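Local coordinates for centrosomal protein of 104 kDa (Homo sapiens, PDB 5LPI) that is required for ciliogenesis and for the structural integrity of the ciliary tip, this fragment being its zinc finger array, at residues H35-L39 against W118-M123; R103-C107 against C128-L132. All coordinates share one frame; numbering follows the deposited sequence.

How the interactions relate
Interaction 1 joins distant parts of the zinc finger array: segment 35-39, with its turn from Cys36 to Leu39 and a ligand of the first zinc, and helix 115-123, which carries a ligand of the last. Interaction 2 lies within the last zinc site, where 103-107 meets 128-132. The segments alternate along the chain (35-39, 103-107, 118-123, 128-132), and the contact centres are about 10 Å apart. Both reach the same zinc ion, His121 from the helix completing the site made by Cys104, Cys107 and Cys128. Asn131 ND2 also links them, bonding to Leu37 O and Leu122 O. The C-terminal site thus folds back against the turn between helix 27-35 and strand 39-41.

Interaction 1 (H35-L39 against W118-M123); sequences HCLML and WKAHLM. With ZN (zinc ion), chain G; ZN (zinc ion), chain H.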
loop_
_atom_site.group_PDB
_atom_site.type_symbol
_atom_site.label_atom_id
_atom_site.label_comp_id
_atom_site.label_asym_id
_atom_site.label_seq_id
_atom_site.Cartn_x
_atom_site.Cartn_y
_atom_site.Cartn_z
ATOM N N HIS A 35 5.655 6.280 -10.695
ATOM C CA HIS A 35 6.224 5.021 -11.178
ATOM C C HIS A 35 6.382 3.928 -10.136
ATOM O O HIS A 35 6.223 2.761 -10.480
ATOM C CB HIS A 35 7.587 5.289 -11.817
ATOM C CG HIS A 35 7.520 6.252 -12.953
ATOM N ND1 HIS A 35 6.806 5.990 -14.100
ATOM C CD2 HIS A 35 8.054 7.487 -13.111
ATOM C CE1 HIS A 35 6.909 7.020 -14.925
ATOM N NE2 HIS A 35 7.662 7.940 -14.350
ATOM N N CYS A 36 6.719 4.252 -8.885
ATOM C CA CYS A 36 7.048 3.212 -7.909
ATOM C C CYS A 36 5.900 2.222 -7.731
ATOM O O CYS A 36 4.783 2.611 -7.383
ATOM C CB CYS A 36 7.402 3.837 -6.561
ATOM S SG CYS A 36 7.951 2.616 -5.309
ATOM N N LEU A 37 6.187 0.926 -7.934
ATOM C CA LEU A 37 5.140 -0.093 -7.850
ATOM C C LEU A 37 4.630 -0.304 -6.429
ATOM O O LEU A 37 3.552 -0.879 -6.251
ATOM C CB LEU A 37 5.654 -1.428 -8.412
ATOM C CG LEU A 37 6.019 -1.419 -9.900
ATOM C CD1 LEU A 37 6.571 -2.759 -10.336
ATOM C CD2 LEU A 37 4.820 -1.035 -10.747
ATOM N N MET A 38 5.366 0.132 -5.415
ATOM C CA MET A 38 4.953 -0.074 -4.033
ATOM C C MET A 38 4.054 1.037 -3.512
ATOM O O MET A 38 3.508 0.921 -2.400
ATOM C CB MET A 38 6.183 -0.201 -3.138
ATOM C CG MET A 38 7.116 -1.337 -3.542
ATOM S SD MET A 38 6.344 -2.964 -3.335
ATOM C CE MET A 38 5.996 -2.895 -1.576
ATOM N N LEU A 39 3.878 2.097 -4.283
ATOM C CA LEU A 39 3.116 3.253 -3.853
ATOM C C LEU A 39 1.904 3.438 -4.754
ATOM O O LEU A 39 1.831 2.902 -5.866
ATOM C CB LEU A 39 3.986 4.523 -3.884
ATOM C CG LEU A 39 5.365 4.419 -3.243
ATOM C CD1 LEU A 39 6.144 5.729 -3.462
ATOM C CD2 LEU A 39 5.276 4.085 -1.749
ATOM N N TRP A 118 5.466 -8.464 0.644
ATOM C CA TRP A 118 4.846 -7.282 0.048
ATOM C C TRP A 118 5.450 -6.977 -1.317
ATOM O O TRP A 118 4.732 -6.746 -2.297
ATOM C CB TRP A 118 5.004 -6.072 0.968
ATOM C CG TRP A 118 3.877 -5.889 1.910
ATOM C CD1 TRP A 118 3.933 -5.902 3.276
ATOM C CD2 TRP A 118 2.514 -5.671 1.562
ATOM N NE1 TRP A 118 2.679 -5.691 3.801
ATOM C CE2 TRP A 118 1.788 -5.555 2.768
ATOM C CE3 TRP A 118 1.834 -5.535 0.346
ATOM C CZ2 TRP A 118 0.411 -5.326 2.791
ATOM C CZ3 TRP A 118 0.459 -5.310 0.373
ATOM C CH2 TRP A 118 -0.234 -5.210 1.583
ATOM N N LYS A 119 6.780 -6.960 -1.391
ATOM C CA LYS A 119 7.430 -6.664 -2.663
ATOM C C LYS A 119 7.075 -7.700 -3.719
ATOM O O LYS A 119 6.775 -7.347 -4.863
ATOM C CB LYS A 119 8.950 -6.583 -2.480
ATOM C CG LYS A 119 9.423 -5.326 -1.759
ATOM C CD LYS A 119 10.945 -5.181 -1.909
ATOM C CE LYS A 119 11.462 -3.879 -1.305
ATOM N NZ LYS A 119 11.419 -3.906 0.185
ATOM N N ALA A 120 7.092 -8.986 -3.353
ATOM C CA ALA A 120 6.798 -10.017 -4.344
ATOM C C ALA A 120 5.349 -9.933 -4.817
ATOM O O ALA A 120 5.057 -10.149 -6.002
ATOM C CB ALA A 120 7.112 -11.397 -3.766
ATOM N N HIS A 121 4.426 -9.620 -3.909
ATOM C CA HIS A 121 3.030 -9.479 -4.312
ATOM C C HIS A 121 2.835 -8.297 -5.254
ATOM O O HIS A 121 2.220 -8.429 -6.315
ATOM C CB HIS A 121 2.145 -9.308 -3.084
ATOM C CG HIS A 121 0.696 -9.165 -3.424
ATOM N ND1 HIS A 121 -0.101 -10.243 -3.740
ATOM C CD2 HIS A 121 -0.091 -8.068 -3.537
ATOM C CE1 HIS A 121 -1.321 -9.820 -4.016
ATOM N NE2 HIS A 121 -1.343 -8.505 -3.893
ATOM N N LEU A 122 3.357 -7.136 -4.884
ATOM C CA LEU A 122 3.043 -5.919 -5.631
ATOM C C LEU A 122 3.876 -5.773 -6.905
ATOM O O LEU A 122 3.398 -5.196 -7.886
ATOM C CB LEU A 122 3.225 -4.705 -4.721
ATOM C CG LEU A 122 2.151 -4.604 -3.627
ATOM C CD1 LEU A 122 2.453 -3.455 -2.681
ATOM C CD2 LEU A 122 0.755 -4.430 -4.246
ATOM N N MET A 123 5.094 -6.313 -6.932
ATOM C CA MET A 123 5.988 -6.113 -8.067
ATOM C C MET A 123 6.307 -7.369 -8.853
ATOM O O MET A 123 6.736 -7.263 -10.005
ATOM C CB MET A 123 7.309 -5.510 -7.585
ATOM C CG MET A 123 7.077 -4.369 -6.655
ATOM S SD MET A 123 8.548 -3.383 -6.513
ATOM C CE MET A 123 9.493 -4.249 -5.335
HETATM ZN ZN ZN G . 10.235 2.821 -5.790
HETATM ZN ZN ZN H . -2.928 -7.249 -4.388
#
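Trp118 meets Met38 through its CB and carbonyl: the methyl CE of Met38 stops 4.2 Å from Trp118 CB, and neither face of the indole is covered by 35-39. The other flat ring on this helix, the imidazole of His121, also faces elsewhere, stacked with Phe111 and binding the last zinc through NE2. The contact joins the first and last sites of an array of zinc fingers, each with three cysteines and one histidine, a type I turn from Cys36 to Leu39 resting on helix 115-123. Met38 makes the largest single contribution. Bends at chi2 (-65°) and chi3 (-59°) carry its thioether over to the helix, so that CE reaches Leu122 CD1 at 3.8 Å while SD lies 3.7 Å from Met123 CG. The two methionine side chains cross at about a right angle. Beside them, Leu37 CB presses on the same Met123 CG at 3.7 Å. With Met38 cut back to an alanine, Leu122 CD1 and Met123 CG would probably lose their methyl and sulfur neighbours and a gap would open between turn and helix. Cys36, which binds the first zinc with His31, Cys13 and Cys16, also accepts a backbone bond: Met38 N donates to Cys36 SG over 3.6 Å at 154°.

Interaction 2 (R103-C107 against C128-L132); sequences RCPLC and CTMNL. With ZN (zinc ion), chain H.
The sulfurs of Cys104, Cys107 and Cys128 converge on one zinc ion in a finger of three cysteines and one histidine, with His121 NE2 as the fourth ligand. The CPLC sequence from Cys104 to Cys107 forms a zinc knuckle between the short antiparallel strands 102-103 and 110-111, and Cys128 comes to it from the loop after helix 115-123. Held by the metal, Cys128 SG stands 3.9 Å from Cys104 SG and 4.0 Å from Cys107 SG. The sulfurs of Cys104 and Cys128 both extend opposite their own backbone nitrogens, whereas that of Cys107 sits between its backbone N and carbonyl carbon (chi1 72°), a turn that brings Cys107 SG onto the ion from the other end of the knuckle. Backbone N-H groups grip two of the sulfurs and would probably temper their negative charge. Cys107 N donates to Cys104 SG over 3.6 Å, nearly straight at 164°, with a weak second bond from Leu106 N; within 128-132, Met130 N donates to Cys128 SG over 3.4 Å at 158°. Beside the metal the side chains pack through carbon atoms and one backbone carbonyl. Met130 lays CB against the carbonyl of Leu106, 3.5 Å from Leu106 O, and sets CG 3.8 Å from Cys107 CB; its sulfur end then leads away. Leu106 meets this methionine CB to CB, and its side chain also touches Ile51 and, on helix 54-60, Leu54. Its far methyl goes on past Met130, placing Leu106 CD1 4.0 Å from Asn131 CA.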
loop_
_atom_site.group_PDB
_atom_site.type_symbol
_atom_site.label_atom_id
_atom_site.label_comp_id
_atom_site.label_asym_id
_atom_site.label_seq_id
_atom_site.Cartn_x
_atom_site.Cartn_y
_atom_site.Cartn_z
ATOM N N ARG A 103 -2.183 -8.172 4.118
ATOM C CA ARG A 103 -3.477 -8.001 3.474
ATOM C C ARG A 103 -3.349 -6.931 2.401
ATOM O O ARG A 103 -3.054 -5.772 2.712
ATOM C CB ARG A 103 -4.547 -7.604 4.493
ATOM C CG ARG A 103 -5.825 -7.061 3.880
ATOM C CD ARG A 103 -6.475 -8.074 2.950
ATOM N NE ARG A 103 -7.879 -7.764 2.678
ATOM C CZ ARG A 103 -8.908 -8.514 3.077
ATOM N NH1 ARG A 103 -8.699 -9.636 3.770
ATOM N NH2 ARG A 103 -10.149 -8.155 2.764
ATOM N N CYS A 104 -3.568 -7.314 1.151
ATOM C CA CYS A 104 -3.515 -6.346 0.058
ATOM C C CYS A 104 -4.817 -5.568 0.009
ATOM O O CYS A 104 -5.881 -6.175 -0.158
ATOM C CB CYS A 104 -3.291 -7.010 -1.294
ATOM S SG CYS A 104 -3.094 -5.763 -2.600
ATOM N N PRO A 105 -4.786 -4.244 0.153
ATOM C CA PRO A 105 -6.022 -3.464 0.046
ATOM C C PRO A 105 -6.497 -3.275 -1.389
ATOM O O PRO A 105 -7.612 -2.771 -1.593
ATOM C CB PRO A 105 -5.629 -2.124 0.668
ATOM C CG PRO A 105 -4.183 -1.948 0.199
ATOM C CD PRO A 105 -3.597 -3.378 0.306
ATOM N N LEU A 106 -5.692 -3.648 -2.387
ATOM C CA LEU A 106 -6.095 -3.472 -3.781
ATOM C C LEU A 106 -6.851 -4.685 -4.315
ATOM O O LEU A 106 -7.869 -4.538 -4.996
ATOM C CB LEU A 106 -4.872 -3.195 -4.657
ATOM C CG LEU A 106 -3.983 -2.023 -4.224
ATOM C CD1 LEU A 106 -2.830 -1.851 -5.212
ATOM C CD2 LEU A 106 -4.810 -0.718 -4.097
ATOM N N CYS A 107 -6.367 -5.894 -4.027
ATOM C CA CYS A 107 -7.029 -7.105 -4.496
ATOM C C CYS A 107 -7.657 -7.911 -3.367
ATOM O O CYS A 107 -8.289 -8.940 -3.639
ATOM C CB CYS A 107 -6.041 -7.983 -5.289
ATOM S SG CYS A 107 -4.779 -8.816 -4.273
ATOM N N CYS A 128 0.049 -9.193 -7.876
ATOM C CA CYS A 128 -1.189 -8.439 -7.721
ATOM C C CYS A 128 -1.775 -8.074 -9.081
ATOM O O CYS A 128 -1.082 -7.536 -9.946
ATOM C CB CYS A 128 -0.945 -7.170 -6.902
ATOM S SG CYS A 128 -2.486 -6.334 -6.437
ATOM N N THR A 129 -3.055 -8.362 -9.267
ATOM C CA THR A 129 -3.749 -8.015 -10.496
ATOM C C THR A 129 -4.391 -6.637 -10.445
ATOM O O THR A 129 -4.947 -6.192 -11.451
ATOM C CB THR A 129 -4.840 -9.041 -10.789
ATOM O OG1 THR A 129 -5.889 -8.860 -9.833
ATOM C CG2 THR A 129 -4.291 -10.448 -10.652
ATOM N N MET A 130 -4.356 -5.964 -9.299
ATOM C CA MET A 130 -5.068 -4.705 -9.136
ATOM C C MET A 130 -4.116 -3.530 -8.929
ATOM O O MET A 130 -4.563 -2.449 -8.544
ATOM C CB MET A 130 -6.059 -4.806 -7.969
ATOM C CG MET A 130 -7.213 -5.779 -8.203
ATOM S SD MET A 130 -8.182 -5.316 -9.660
ATOM C CE MET A 130 -8.918 -3.780 -9.109
ATOM N N ASN A 131 -2.822 -3.711 -9.183
ATOM C CA ASN A 131 -1.835 -2.640 -9.038
ATOM C C ASN A 131 -1.742 -1.890 -10.361
ATOM O O ASN A 131 -1.100 -2.356 -11.309
ATOM C CB ASN A 131 -0.487 -3.217 -8.623
ATOM C CG ASN A 131 0.534 -2.149 -8.306
ATOM O OD1 ASN A 131 0.259 -0.951 -8.423
ATOM N ND2 ASN A 131 1.727 -2.579 -7.888
ATOM N N LEU A 132 -2.352 -0.700 -10.413
ATOM C CA LEU A 132 -2.492 0.026 -11.671
ATOM C C LEU A 132 -1.181 0.593 -12.196
ATOM O O LEU A 132 -1.134 1.010 -13.357
ATOM C CB LEU A 132 -3.513 1.155 -11.517
ATOM C CG LEU A 132 -4.860 0.701 -10.942
ATOM C CD1 LEU A 132 -5.839 1.864 -10.816
ATOM C CD2 LEU A 132 -5.446 -0.432 -11.782
HETATM ZN ZN ZN H . -2.928 -7.249 -4.388
#